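Local coordinates for uncharacterized protein (PDB 2NSF) that probably catalyses the mycothiol-dependent isomerisation of maleylpyruvate, cis to trans about a double bond, as a zinc-binding enzyme, at residues Pro28-Glu31 against Arg32-Leu35; Asn52-Phe55 against Gly56-Ser59; Asn82-His85 against Trp86-Thr89; Gln195-Thr198 against Ser199-Ala202; Ser98-Ala101 against Arg102-Ile106. All blocks are in the same frame, centred on the assembly; numbering follows the deposited sequence.

Contact 1. Residues Pro28-Glu31 against Arg32-Leu35; sequences PLEE and RLTL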
loop_
_atom_site.group_PDB
_atom_site.type_symbol
_atom_site.label_atom_id
_atom_site.label_comp_id
_atom_site.label_asym_id
_atom_site.label_seq_id
_atom_site.Cartn_x
_atom_site.Cartn_y
_atom_site.Cartn_z
ATOM N N PRO A 28 -12.728 11.014 9.025
ATOM C CA PRO A 28 -12.496 12.446 8.828
ATOM C C PRO A 28 -11.063 12.614 8.328
ATOM O O PRO A 28 -10.191 11.808 8.656
ATOM C CB PRO A 28 -12.686 13.021 10.229
ATOM C CG PRO A 28 -13.689 12.090 10.840
ATOM C CD PRO A 28 -13.179 10.740 10.400
ATOM N N LEU A 29 -10.821 13.653 7.536
ATOM C CA LEU A 29 -9.491 13.904 6.992
ATOM C C LEU A 29 -8.375 13.835 8.032
ATOM O O LEU A 29 -7.339 13.215 7.795
ATOM C CB LEU A 29 -9.461 15.266 6.296
ATOM C CG LEU A 29 -9.585 15.249 4.769
ATOM C CD1 LEU A 29 -10.058 16.604 4.265
ATOM C CD2 LEU A 29 -8.244 14.884 4.164
ATOM N N GLU A 30 -8.582 14.469 9.183
ATOM C CA GLU A 30 -7.565 14.468 10.229
ATOM C C GLU A 30 -7.180 13.071 10.696
ATOM O O GLU A 30 -6.009 12.804 10.963
ATOM C CB GLU A 30 -8.025 15.299 11.429
ATOM C CG GLU A 30 -8.045 16.795 11.162
ATOM C CD GLU A 30 -6.751 17.296 10.539
ATOM O OE1 GLU A 30 -5.661 16.973 11.072
ATOM O OE2 GLU A 30 -6.821 18.016 9.520
ATOM N N GLU A 31 -8.165 12.184 10.804
ATOM C CA GLU A 31 -7.898 10.821 11.237
ATOM C C GLU A 31 -7.163 10.038 10.155
ATOM O O GLU A 31 -6.363 9.153 10.456
ATOM C CB GLU A 31 -9.203 10.124 11.631
ATOM C CG GLU A 31 -9.647 10.479 13.050
ATOM C CD GLU A 31 -11.082 10.087 13.350
ATOM O OE1 GLU A 31 -11.432 8.902 13.171
ATOM O OE2 GLU A 31 -11.855 10.975 13.776
ATOM N N ARG A 32 -7.429 10.368 8.896
ATOM C CA ARG A 32 -6.750 9.692 7.798
ATOM C C ARG A 32 -5.294 10.147 7.751
ATOM O O ARG A 32 -4.397 9.354 7.468
ATOM C CB ARG A 32 -7.460 9.977 6.473
ATOM C CG ARG A 32 -8.761 9.199 6.321
ATOM C CD ARG A 32 -9.458 9.514 5.014
ATOM N NE ARG A 32 -10.309 10.694 5.121
ATOM C CZ ARG A 32 -10.807 11.349 4.079
ATOM N NH1 ARG A 32 -10.535 10.946 2.844
ATOM N NH2 ARG A 32 -11.590 12.404 4.272
ATOM N N LEU A 33 -5.061 11.425 8.048
ATOM C CA LEU A 33 -3.703 11.961 8.061
ATOM C C LEU A 33 -2.925 11.309 9.202
ATOM O O LEU A 33 -1.754 10.959 9.051
ATOM C CB LEU A 33 -3.728 13.482 8.244
ATOM C CG LEU A 33 -2.359 14.172 8.330
ATOM C CD1 LEU A 33 -1.543 13.875 7.079
ATOM C CD2 LEU A 33 -2.553 15.674 8.496
ATOM N N THR A 34 -3.578 11.139 10.347
ATOM C CA THR A 34 -2.932 10.515 11.489
ATOM C C THR A 34 -2.522 9.082 11.160
ATOM O O THR A 34 -1.419 8.647 11.497
ATOM C CB THR A 34 -3.860 10.521 12.720
ATOM O OG1 THR A 34 -4.101 11.877 13.109
ATOM C CG2 THR A 34 -3.220 9.771 13.894
ATOM N N LEU A 35 -3.407 8.348 10.496
ATOM C CA LEU A 35 -3.113 6.971 10.128
ATOM C C LEU A 35 -1.940 6.889 9.160
ATOM O O LEU A 35 -1.130 5.972 9.244
ATOM C CB LEU A 35 -4.348 6.300 9.515
ATOM C CG LEU A 35 -5.369 5.764 10.529
ATOM C CD1 LEU A 35 -6.627 5.334 9.800
ATOM C CD2 LEU A 35 -4.770 4.596 11.305
#

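Contact 2. Residues Asn52-Phe55 against Gly56-Ser59; sequences NAEF and GEHS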
loop_
_atom_site.group_PDB
_atom_site.type_symbol
_atom_site.label_atom_id
_atom_site.label_comp_id
_atom_site.label_asym_id
_atom_site.label_seq_id
_atom_site.Cartn_x
_atom_site.Cartn_y
_atom_site.Cartn_z
ATOM N N ASN A 52 22.750 -1.072 7.510
ATOM C CA ASN A 52 23.188 -0.639 6.187
ATOM C C ASN A 52 23.714 -1.804 5.362
ATOM O O ASN A 52 23.482 -1.881 4.156
ATOM C CB ASN A 52 24.275 0.432 6.312
ATOM C CG ASN A 52 23.726 1.762 6.781
ATOM O OD1 ASN A 52 22.570 1.857 7.192
ATOM N ND2 ASN A 52 24.553 2.800 6.726
ATOM N N ALA A 53 24.417 -2.721 6.021
ATOM C CA ALA A 53 24.984 -3.875 5.335
ATOM C C ALA A 53 23.913 -4.840 4.836
ATOM O O ALA A 53 24.192 -5.715 4.021
ATOM C CB ALA A 53 25.955 -4.604 6.262
ATOM N N GLU A 54 22.685 -4.668 5.320
ATOM C CA GLU A 54 21.580 -5.540 4.931
ATOM C C GLU A 54 20.725 -4.989 3.785
ATOM O O GLU A 54 19.837 -5.680 3.285
ATOM C CB GLU A 54 20.683 -5.813 6.144
ATOM C CG GLU A 54 21.419 -6.373 7.358
ATOM C CD GLU A 54 20.517 -6.522 8.574
ATOM O OE1 GLU A 54 19.810 -5.551 8.918
ATOM O OE2 GLU A 54 20.520 -7.609 9.190
ATOM N N PHE A 55 20.991 -3.755 3.366
ATOM C CA PHE A 55 20.229 -3.140 2.277
ATOM C C PHE A 55 20.342 -3.933 0.978
ATOM O O PHE A 55 19.376 -4.040 0.220
ATOM C CB PHE A 55 20.710 -1.703 2.036
ATOM C CG PHE A 55 20.102 -0.684 2.967
ATOM C CD1 PHE A 55 19.875 -0.981 4.307
ATOM C CD2 PHE A 55 19.795 0.596 2.506
ATOM C CE1 PHE A 55 19.353 -0.021 5.175
ATOM C CE2 PHE A 55 19.272 1.564 3.365
ATOM C CZ PHE A 55 19.054 1.254 4.703
ATOM N N GLY A 56 21.523 -4.495 0.732
ATOM C CA GLY A 56 21.744 -5.260 -0.482
ATOM C C GLY A 56 21.135 -6.650 -0.508
ATOM O O GLY A 56 21.143 -7.309 -1.547
ATOM N N GLU A 57 20.610 -7.105 0.624
ATOM C CA GLU A 57 20.002 -8.429 0.693
ATOM C C GLU A 57 18.578 -8.380 0.151
ATOM O O GLU A 57 17.981 -7.308 0.040
ATOM C CB GLU A 57 19.965 -8.932 2.137
ATOM C CG GLU A 57 21.286 -8.832 2.878
ATOM C CD GLU A 57 21.187 -9.361 4.294
ATOM O OE1 GLU A 57 20.146 -9.128 4.948
ATOM O OE2 GLU A 57 22.153 -10.001 4.761
ATOM N N HIS A 58 18.033 -9.546 -0.179
ATOM C CA HIS A 58 16.676 -9.625 -0.705
ATOM C C HIS A 58 15.673 -9.096 0.303
ATOM O O HIS A 58 15.832 -9.282 1.512
ATOM C CB HIS A 58 16.296 -11.072 -1.023
ATOM C CG HIS A 58 17.199 -11.737 -2.013
ATOM N ND1 HIS A 58 17.286 -11.337 -3.327
ATOM C CD2 HIS A 58 18.049 -12.781 -1.877
ATOM C CE1 HIS A 58 18.153 -12.109 -3.962
ATOM N NE2 HIS A 58 18.630 -12.991 -3.105
ATOM N N SER A 59 14.640 -8.424 -0.191
ATOM C CA SER A 59 13.586 -7.937 0.674
ATOM C C SER A 59 12.616 -9.106 0.627
ATOM O O SER A 59 12.932 -10.139 0.032
ATOM C CB SER A 59 12.921 -6.687 0.093
ATOM O OG SER A 59 12.173 -7.005 -1.069
HETATM O O HOH W 1 23.966 -3.276 1.697
#

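Contact 3. Residues Asn82-His85 against Trp86-Thr89; sequences NLMH and WANT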
loop_
_atom_site.group_PDB
_atom_site.type_symbol
_atom_site.label_atom_id
_atom_site.label_comp_id
_atom_site.label_asym_id
_atom_site.label_seq_id
_atom_site.Cartn_x
_atom_site.Cartn_y
_atom_site.Cartn_z
ATOM N N ASN A 82 3.336 15.140 -6.186
ATOM C CA ASN A 82 2.913 15.664 -7.480
ATOM C C ASN A 82 1.401 15.825 -7.526
ATOM O O ASN A 82 0.893 16.855 -7.979
ATOM C CB ASN A 82 3.369 14.749 -8.620
ATOM C CG ASN A 82 4.864 14.819 -8.858
ATOM O OD1 ASN A 82 5.510 15.818 -8.524
ATOM N ND2 ASN A 82 5.421 13.772 -9.452
ATOM N N LEU A 83 0.679 14.815 -7.049
ATOM C CA LEU A 83 -0.777 14.880 -7.047
ATOM C C LEU A 83 -1.270 16.006 -6.150
ATOM O O LEU A 83 -2.258 16.670 -6.466
ATOM C CB LEU A 83 -1.380 13.545 -6.592
ATOM C CG LEU A 83 -1.098 12.328 -7.482
ATOM C CD1 LEU A 83 -1.879 11.126 -6.955
ATOM C CD2 LEU A 83 -1.502 12.624 -8.923
ATOM N N MET A 84 -0.593 16.234 -5.028
ATOM C CA MET A 84 -1.006 17.304 -4.134
ATOM C C MET A 84 -0.726 18.668 -4.764
ATOM O O MET A 84 -1.468 19.623 -4.532
ATOM C CB MET A 84 -0.306 17.192 -2.776
ATOM C CG MET A 84 -0.702 15.955 -1.969
ATOM S SD MET A 84 -2.483 15.601 -2.001
ATOM C CE MET A 84 -3.169 17.112 -1.359
ATOM N N HIS A 85 0.337 18.761 -5.560
ATOM C CA HIS A 85 0.663 20.023 -6.228
ATOM C C HIS A 85 -0.402 20.283 -7.287
ATOM O O HIS A 85 -0.877 21.404 -7.454
ATOM C CB HIS A 85 2.047 19.951 -6.879
ATOM C CG HIS A 85 2.407 21.178 -7.659
ATOM N ND1 HIS A 85 2.149 21.308 -9.008
ATOM C CD2 HIS A 85 2.970 22.348 -7.274
ATOM C CE1 HIS A 85 2.539 22.501 -9.418
ATOM N NE2 HIS A 85 3.039 23.154 -8.384
ATOM N N TRP A 86 -0.770 19.225 -8.000
ATOM C CA TRP A 86 -1.800 19.286 -9.030
ATOM C C TRP A 86 -3.084 19.782 -8.363
ATOM O O TRP A 86 -3.770 20.672 -8.874
ATOM C CB TRP A 86 -1.993 17.876 -9.602
ATOM C CG TRP A 86 -3.088 17.684 -10.626
ATOM C CD1 TRP A 86 -4.054 18.583 -10.999
ATOM C CD2 TRP A 86 -3.345 16.491 -11.373
ATOM N NE1 TRP A 86 -4.892 18.016 -11.932
ATOM C CE2 TRP A 86 -4.479 16.732 -12.178
ATOM C CE3 TRP A 86 -2.723 15.234 -11.440
ATOM C CZ2 TRP A 86 -5.006 15.764 -13.040
ATOM C CZ3 TRP A 86 -3.244 14.274 -12.295
ATOM C CH2 TRP A 86 -4.376 14.546 -13.084
ATOM N N ALA A 87 -3.390 19.211 -7.204
ATOM C CA ALA A 87 -4.590 19.570 -6.461
ATOM C C ALA A 87 -4.611 21.024 -5.996
ATOM O O ALA A 87 -5.627 21.707 -6.131
ATOM C CB ALA A 87 -4.748 18.646 -5.261
ATOM N N ASN A 88 -3.495 21.495 -5.448
ATOM C CA ASN A 88 -3.416 22.861 -4.946
ATOM C C ASN A 88 -3.243 23.948 -6.002
ATOM O O ASN A 88 -3.609 25.101 -5.766
ATOM C CB ASN A 88 -2.290 22.982 -3.913
ATOM C CG ASN A 88 -2.601 22.256 -2.618
ATOM O OD1 ASN A 88 -2.143 21.137 -2.391
ATOM N ND2 ASN A 88 -3.391 22.891 -1.763
ATOM N N THR A 89 -2.695 23.597 -7.161
ATOM C CA THR A 89 -2.481 24.587 -8.214
ATOM C C THR A 89 -3.472 24.440 -9.361
ATOM O O THR A 89 -3.666 25.369 -10.150
ATOM C CB THR A 89 -1.059 24.482 -8.805
ATOM O OG1 THR A 89 -0.954 23.286 -9.587
ATOM C CG2 THR A 89 -0.019 24.451 -7.695
#

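Contact 4. Residues Gln195-Thr198 against Ser199-Ala202; sequences QKWT and SQGA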
loop_
_atom_site.group_PDB
_atom_site.type_symbol
_atom_site.label_atom_id
_atom_site.label_comp_id
_atom_site.label_asym_id
_atom_site.label_seq_id
_atom_site.Cartn_x
_atom_site.Cartn_y
_atom_site.Cartn_z
ATOM N N GLN A 195 -12.279 -5.908 -4.701
ATOM C CA GLN A 195 -13.036 -5.079 -5.638
ATOM C C GLN A 195 -12.218 -4.989 -6.923
ATOM O O GLN A 195 -12.765 -5.055 -8.028
ATOM C CB GLN A 195 -13.256 -3.680 -5.071
ATOM C CG GLN A 195 -14.389 -3.596 -4.052
ATOM C CD GLN A 195 -14.369 -2.304 -3.275
ATOM O OE1 GLN A 195 -13.440 -1.504 -3.406
ATOM N NE2 GLN A 195 -15.387 -2.088 -2.449
ATOM N N LYS A 196 -10.904 -4.838 -6.778
ATOM C CA LYS A 196 -10.035 -4.758 -7.945
ATOM C C LYS A 196 -10.127 -6.060 -8.735
ATOM O O LYS A 196 -10.312 -6.036 -9.952
ATOM C CB LYS A 196 -8.581 -4.486 -7.537
ATOM C CG LYS A 196 -7.683 -4.169 -8.726
ATOM C CD LYS A 196 -6.288 -3.730 -8.303
ATOM C CE LYS A 196 -5.491 -3.247 -9.510
ATOM N NZ LYS A 196 -4.138 -2.745 -9.133
ATOM N N TRP A 197 -10.010 -7.199 -8.053
ATOM C CA TRP A 197 -10.107 -8.493 -8.731
ATOM C C TRP A 197 -11.445 -8.610 -9.455
ATOM O O TRP A 197 -11.512 -9.057 -10.597
ATOM C CB TRP A 197 -10.000 -9.658 -7.745
ATOM C CG TRP A 197 -8.671 -9.791 -7.063
ATOM C CD1 TRP A 197 -7.486 -9.222 -7.439
ATOM C CD2 TRP A 197 -8.385 -10.584 -5.905
ATOM N NE1 TRP A 197 -6.480 -9.611 -6.583
ATOM C CE2 TRP A 197 -7.006 -10.447 -5.631
ATOM C CE3 TRP A 197 -9.163 -11.399 -5.067
ATOM C CZ2 TRP A 197 -6.384 -11.097 -4.556
ATOM C CZ3 TRP A 197 -8.545 -12.048 -3.994
ATOM C CH2 TRP A 197 -7.169 -11.888 -3.752
ATOM N N THR A 198 -12.516 -8.221 -8.773
ATOM C CA THR A 198 -13.847 -8.289 -9.364
ATOM C C THR A 198 -13.910 -7.481 -10.651
ATOM O O THR A 198 -14.413 -7.961 -11.674
ATOM C CB THR A 198 -14.919 -7.746 -8.402
ATOM O OG1 THR A 198 -14.963 -8.554 -7.221
ATOM C CG2 THR A 198 -16.285 -7.762 -9.075
ATOM N N SER A 199 -13.394 -6.260 -10.605
ATOM C CA SER A 199 -13.422 -5.399 -11.778
ATOM C C SER A 199 -12.668 -6.018 -12.949
ATOM O O SER A 199 -13.001 -5.763 -14.102
ATOM C CB SER A 199 -12.830 -4.024 -11.454
ATOM O OG SER A 199 -11.425 -4.088 -11.258
ATOM N N GLN A 200 -11.665 -6.843 -12.651
ATOM C CA GLN A 200 -10.859 -7.482 -13.690
ATOM C C GLN A 200 -11.379 -8.873 -14.053
ATOM O O GLN A 200 -10.818 -9.547 -14.918
ATOM C CB GLN A 200 -9.398 -7.606 -13.228
ATOM C CG GLN A 200 -8.815 -6.368 -12.556
ATOM C CD GLN A 200 -7.524 -6.671 -11.794
ATOM O OE1 GLN A 200 -7.461 -7.628 -11.012
ATOM N NE2 GLN A 200 -6.496 -5.858 -12.009
ATOM N N GLY A 201 -12.453 -9.305 -13.401
ATOM C CA GLY A 201 -12.991 -10.624 -13.678
ATOM C C GLY A 201 -12.097 -11.717 -13.115
ATOM O O GLY A 201 -12.182 -12.877 -13.519
ATOM N N ALA A 202 -11.247 -11.347 -12.162
ATOM C CA ALA A 202 -10.319 -12.288 -11.545
ATOM C C ALA A 202 -10.879 -12.943 -10.288
ATOM O O ALA A 202 -11.795 -12.420 -9.652
ATOM C CB ALA A 202 -9.013 -11.583 -11.219
#

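Contact 5. Residues Ser98-Ala101 against Arg102-Ile106; sequences SPEA and RNEEI. With SO4 (sulfate ion), chain C.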
loop_
_atom_site.group_PDB
_atom_site.type_symbol
_atom_site.label_atom_id
_atom_site.label_comp_id
_atom_site.label_asym_id
_atom_site.label_seq_id
_atom_site.Cartn_x
_atom_site.Cartn_y
_atom_site.Cartn_z
ATOM N N SER A 98 6.338 8.570 -16.582
ATOM C CA SER A 98 5.989 7.411 -17.388
ATOM C C SER A 98 6.312 6.134 -16.618
ATOM O O SER A 98 7.014 6.172 -15.603
ATOM C CB SER A 98 6.792 7.417 -18.689
ATOM O OG SER A 98 8.170 7.194 -18.423
ATOM N N PRO A 99 5.790 4.985 -17.080
ATOM C CA PRO A 99 6.059 3.712 -16.403
ATOM C C PRO A 99 7.559 3.441 -16.425
ATOM O O PRO A 99 8.134 2.961 -15.446
ATOM C CB PRO A 99 5.285 2.704 -17.246
ATOM C CG PRO A 99 4.125 3.505 -17.732
ATOM C CD PRO A 99 4.774 4.807 -18.134
ATOM N N GLU A 100 8.184 3.753 -17.559
ATOM C CA GLU A 100 9.619 3.568 -17.731
ATOM C C GLU A 100 10.392 4.419 -16.726
ATOM O O GLU A 100 11.327 3.942 -16.087
ATOM C CB GLU A 100 10.060 3.970 -19.146
ATOM C CG GLU A 100 9.665 3.019 -20.271
ATOM C CD GLU A 100 8.193 3.089 -20.631
ATOM O OE1 GLU A 100 7.583 4.164 -20.448
ATOM O OE2 GLU A 100 7.650 2.073 -21.117
ATOM N N ALA A 101 10.002 5.684 -16.590
ATOM C CA ALA A 101 10.680 6.583 -15.671
ATOM C C ALA A 101 10.557 6.078 -14.239
ATOM O O ALA A 101 11.499 6.177 -13.454
ATOM C CB ALA A 101 10.108 7.986 -15.782
ATOM N N ARG A 102 9.393 5.535 -13.903
ATOM C CA ARG A 102 9.173 5.010 -12.567
ATOM C C ARG A 102 10.136 3.861 -12.292
ATOM O O ARG A 102 10.783 3.814 -11.245
ATOM C CB ARG A 102 7.746 4.507 -12.406
ATOM C CG ARG A 102 7.519 3.773 -11.097
ATOM C CD ARG A 102 6.170 3.105 -11.086
ATOM N NE ARG A 102 5.924 2.309 -9.883
ATOM C CZ ARG A 102 6.470 1.122 -9.625
ATOM N NH1 ARG A 102 7.317 0.562 -10.482
ATOM N NH2 ARG A 102 6.144 0.476 -8.516
ATOM N N ASN A 103 10.226 2.930 -13.235
ATOM C CA ASN A 103 11.109 1.790 -13.065
ATOM C C ASN A 103 12.573 2.202 -13.057
ATOM O O ASN A 103 13.358 1.719 -12.243
ATOM C CB ASN A 103 10.897 0.757 -14.167
ATOM C CG ASN A 103 9.560 0.067 -14.062
ATOM O OD1 ASN A 103 8.972 -0.014 -12.983
ATOM N ND2 ASN A 103 9.076 -0.458 -15.182
ATOM N N GLU A 104 12.931 3.095 -13.971
ATOM C CA GLU A 104 14.307 3.549 -14.080
ATOM C C GLU A 104 14.815 4.283 -12.848
ATOM O O GLU A 104 15.987 4.146 -12.487
ATOM C CB GLU A 104 14.469 4.415 -15.328
ATOM C CG GLU A 104 14.453 3.598 -16.614
ATOM C CD GLU A 104 14.236 4.445 -17.851
ATOM O OE1 GLU A 104 14.565 5.648 -17.813
ATOM O OE2 GLU A 104 13.747 3.902 -18.865
ATOM N N GLU A 105 13.959 5.062 -12.192
ATOM C CA GLU A 105 14.428 5.763 -11.007
ATOM C C GLU A 105 14.573 4.791 -9.842
ATOM O O GLU A 105 15.477 4.938 -9.020
ATOM C CB GLU A 105 13.519 6.953 -10.646
ATOM C CG GLU A 105 12.080 6.642 -10.293
ATOM C CD GLU A 105 11.322 7.892 -9.862
ATOM O OE1 GLU A 105 11.881 9.015 -10.007
ATOM O OE2 GLU A 105 10.171 7.752 -9.388
ATOM N N ILE A 106 13.709 3.779 -9.773
ATOM C CA ILE A 106 13.836 2.790 -8.705
ATOM C C ILE A 106 15.156 2.046 -8.915
ATOM O O ILE A 106 15.865 1.733 -7.956
ATOM C CB ILE A 106 12.666 1.776 -8.710
ATOM C CG1 ILE A 106 11.403 2.451 -8.171
ATOM C CG2 ILE A 106 13.018 0.564 -7.858
ATOM C CD1 ILE A 106 10.159 1.586 -8.229
HETATM S S SO4 C . 3.051 3.270 -7.194
HETATM O O1 SO4 C . 3.807 2.046 -6.878
HETATM O O2 SO4 C . 3.126 3.509 -8.649
HETATM O O3 SO4 C . 1.633 3.103 -6.806
HETATM O O4 SO4 C . 3.620 4.410 -6.460
#

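Contact 1. Residues Pro28-Glu31 against Arg32-Leu35
Four backbone bonds of the i to i+4 kind tie Pro28-Glu31 to Arg32-Leu35, running from Arg32 N, Leu33 N, Thr34 N and Leu35 N back to the carbonyls of Pro28, Leu29, Glu30 and Glu31. The motif is the N-terminal start of an alpha-helix, helix 29-49, with Pro28 in the N-cap position, its carbonyl accepting from Arg32 N. Leu33 N and Leu29 O are 2.9 Å apart, with 154° at the hydrogen.

Among the side chains, Arg32 does most of the touching. Its CG stands anti to its own carbonyl carbon (chi1 -75°), and a bend at chi3 (-86°) turns the guanidinium back toward the start of the helix, where its NE makes a weak hydrogen bond to the carbonyl of Leu27. The group ends beside Leu29, whose CG lies 3.5 Å from Arg32 NH2. Leu29 CD2 sits over one guanidinium face, 4.2 Å above the plane and displaced toward the rim. Leu158 of helix 156-171 touches Leu29, Arg32 and Leu33, joining this part of the helix to that one, while Phe24 packs on Arg32 and Leu35. On the exposed flank, Thr34 holds its hydroxyl beside its backbone N, which brings Thr34 OG1 to 3.0 Å from Glu30 O, the carbonyl that accepts from Thr34 N.

Contact 2. Residues Asn52-Phe55 against Gly56-Ser59
Gly56 follows directly on Phe55 at the centre of a type I beta turn, Glu54 to Glu57, that ends a short run of helical backbone angles in Asn52-Phe55. A water carries the chain across here: it accepts from Gly56 N at 2.9 Å and donates to Asn52 O at the same distance, filling the place of a direct bond between the two peptide groups.

Glu57 closes the turn. Its N is 3.1 Å from Glu54 O in a fairly straight bond, yet the donor stands 63° out of the carbonyl plane, above it and not on a lone pair. From the same residue the side chain reaches back with CG anti to its own carbonyl carbon (chi1 -50°), laying itself across Glu54: Glu57 CG is 3.5 Å from Glu54 O, and Glu57 OE1 is 3.6 Å from Glu54 CB. The two carboxylates, their planes 39° apart, come no nearer than 4.5 Å between Glu54 OE2 and Glu57 OE1. Arg66 probably offsets this pairing of like charges, since it forms a salt bridge with Glu57 OE1 and also donates to Glu54 O; Glu54 OE1 accepts from Asp51 N.

The turn lies between helices 29-49 and 66-89, pairing by backbone bonds with Arg66 and Ser67, while Phe55 packs against Pro114, Leu117 and Arg118 of helix 114-133.

Contact 3. Residues Asn82-His85 against Trp86-Thr89
Thr89 lays its methyl over one face of the His85 imidazole in a CH-pi contact, with CG2 3.6 Å from the ring centroid and 19° off the normal. His85 CG stands anti to the backbone N (chi1 176°), which carries the imidazole from CB toward the C-terminal end of the helix, under the methyl. The threonine is fixed by the same residue's carbonyl: Thr89 OG1 donates to His85 O at 2.8 Å and Thr89 N at 2.9 Å, the two reaching that oxygen from opposite faces of the carbonyl plane. A double grip of this sort ties down the last turn of helix 66-89, and Thr89 OG1 also accepts from Glu91 N just beyond it.

On another side of the helix, Leu83 and Trp86 make an apolar pair. A single methyl, Leu83 CD2, approaches the benzo side of the indole, 3.8 Å from Trp86 CE3, its direction oblique to the ring. Met84, its chain curled, leaves CE a loose 4.5 Å from Ala87 CB.

Around the helix end, Leu83 and Trp86 both rest on Val144 of strand 143-145, Trp86 meets the ring of His142, and Leu83 and Met84 lean on Thr157 of helix 156-171.

Contact 4. Residues Gln195-Thr198 against Ser199-Ala202
Hydrogen bonds dominate where Gln195-Thr198 runs into Ser199-Ala202. Ser199 N still makes a regular helical bond to Gln195 O at 2.9 Å. Lys196 O takes two donors: Gln200 N at 3.1 Å, in a bond distinctly bent at the hydrogen, and the hydroxyl Ser199 OG at 2.6 Å. Ser199 reaches that carbonyl because its OG lies between its own N and carbonyl carbon, folded back over the helix.

Beyond these bonds the helix is closed by a Schellman motif. Gly201 has left the helical region with a positive phi of 73°, and the chain turns back so that Ala202 N donates to Trp197 O at 2.8 Å and Gly201 N to Thr198 O at 2.9 Å. The second donor stands well above the carbonyl plane, 67° out of it. Trp197 O also receives a weak bond from Gln200 N.

Apolar and flat-group packing complete the turn. The methyl of Ala202 approaches Trp197 CB at 4.1 Å, the hydrophobic pair that often accompanies such a cap. Gln200 turns its amide nearly parallel to the indole, 16° between planes, with OE1 at the ring's edge, 3.9 Å from Trp197 CD1. Lys196 runs out fully extended past the Gln200 amide, toward Gln148 and Trp260. Trp197 packs on Pro257 and Pro258 near the C-terminus, and Ala202 pairs with Ala220 through the backbone.

Contact 5. Residues Ser98-Ala101 against Arg102-Ile106
A sulfate ion, probably from the crystallisation liquor, is gripped in part by the side chain of Arg102 in the first turn of helix 99-109. Arg102 supplies two of the bonds: its NE donates to sulfate O2 and its NH2 to O1, each 3.3 Å long, the latter nearly straight at 166°, with O1 lying in the guanidinium plane. The arginine reaches this far because its chain is extended from CG to NE, with CG anti to the backbone N (chi1 172°). Asn103 OD1 sits at another edge of the same group and takes a weak bond from NH1, while Ile106 CD1 lies over one face, 3.7 Å above the plane and displaced toward the rim.

Across the junction, backbone bonds carry Arg102 N to Ser98 O and Asn103 N to Pro99 O, both at 3.0 Å. Ser98 is the N-cap: its OG accepts from Ala101 N at 3.0 Å. On the exposed side Glu104 lies back, extended, alongside Glu100, its CG 3.2 Å from Glu100 O.

Tyr96 OH and Asn76 ND2 also bind the sulfate. Arg102 and Ile106 touch His72, a zinc ligand on helix 66-89, and Glu105 and Ile106 touch Tyr75 of that helix, which places this helix start beside the metal site.

How the contacts relate
All five contacts are local, each within one continuous run of eight or nine residues, and they follow the chain in the order 1, 2, 3, 5, 4. Contact 1 opens helix 29-49, contact 2 turns the chain toward helix 66-89, contact 3 ends that helix, and contact 5 starts the next, helix 99-109. Contact 4 closes helix 183-199 in the C-terminal family region. None touch: contacts 1 and 3 and contacts 3 and 5 come closest, about 8 Å between nearest atoms, while the centres of contacts 2 and 4 are about 35 Å apart. Contact 5 lies beside the zinc site; the others chiefly begin, end or connect helices.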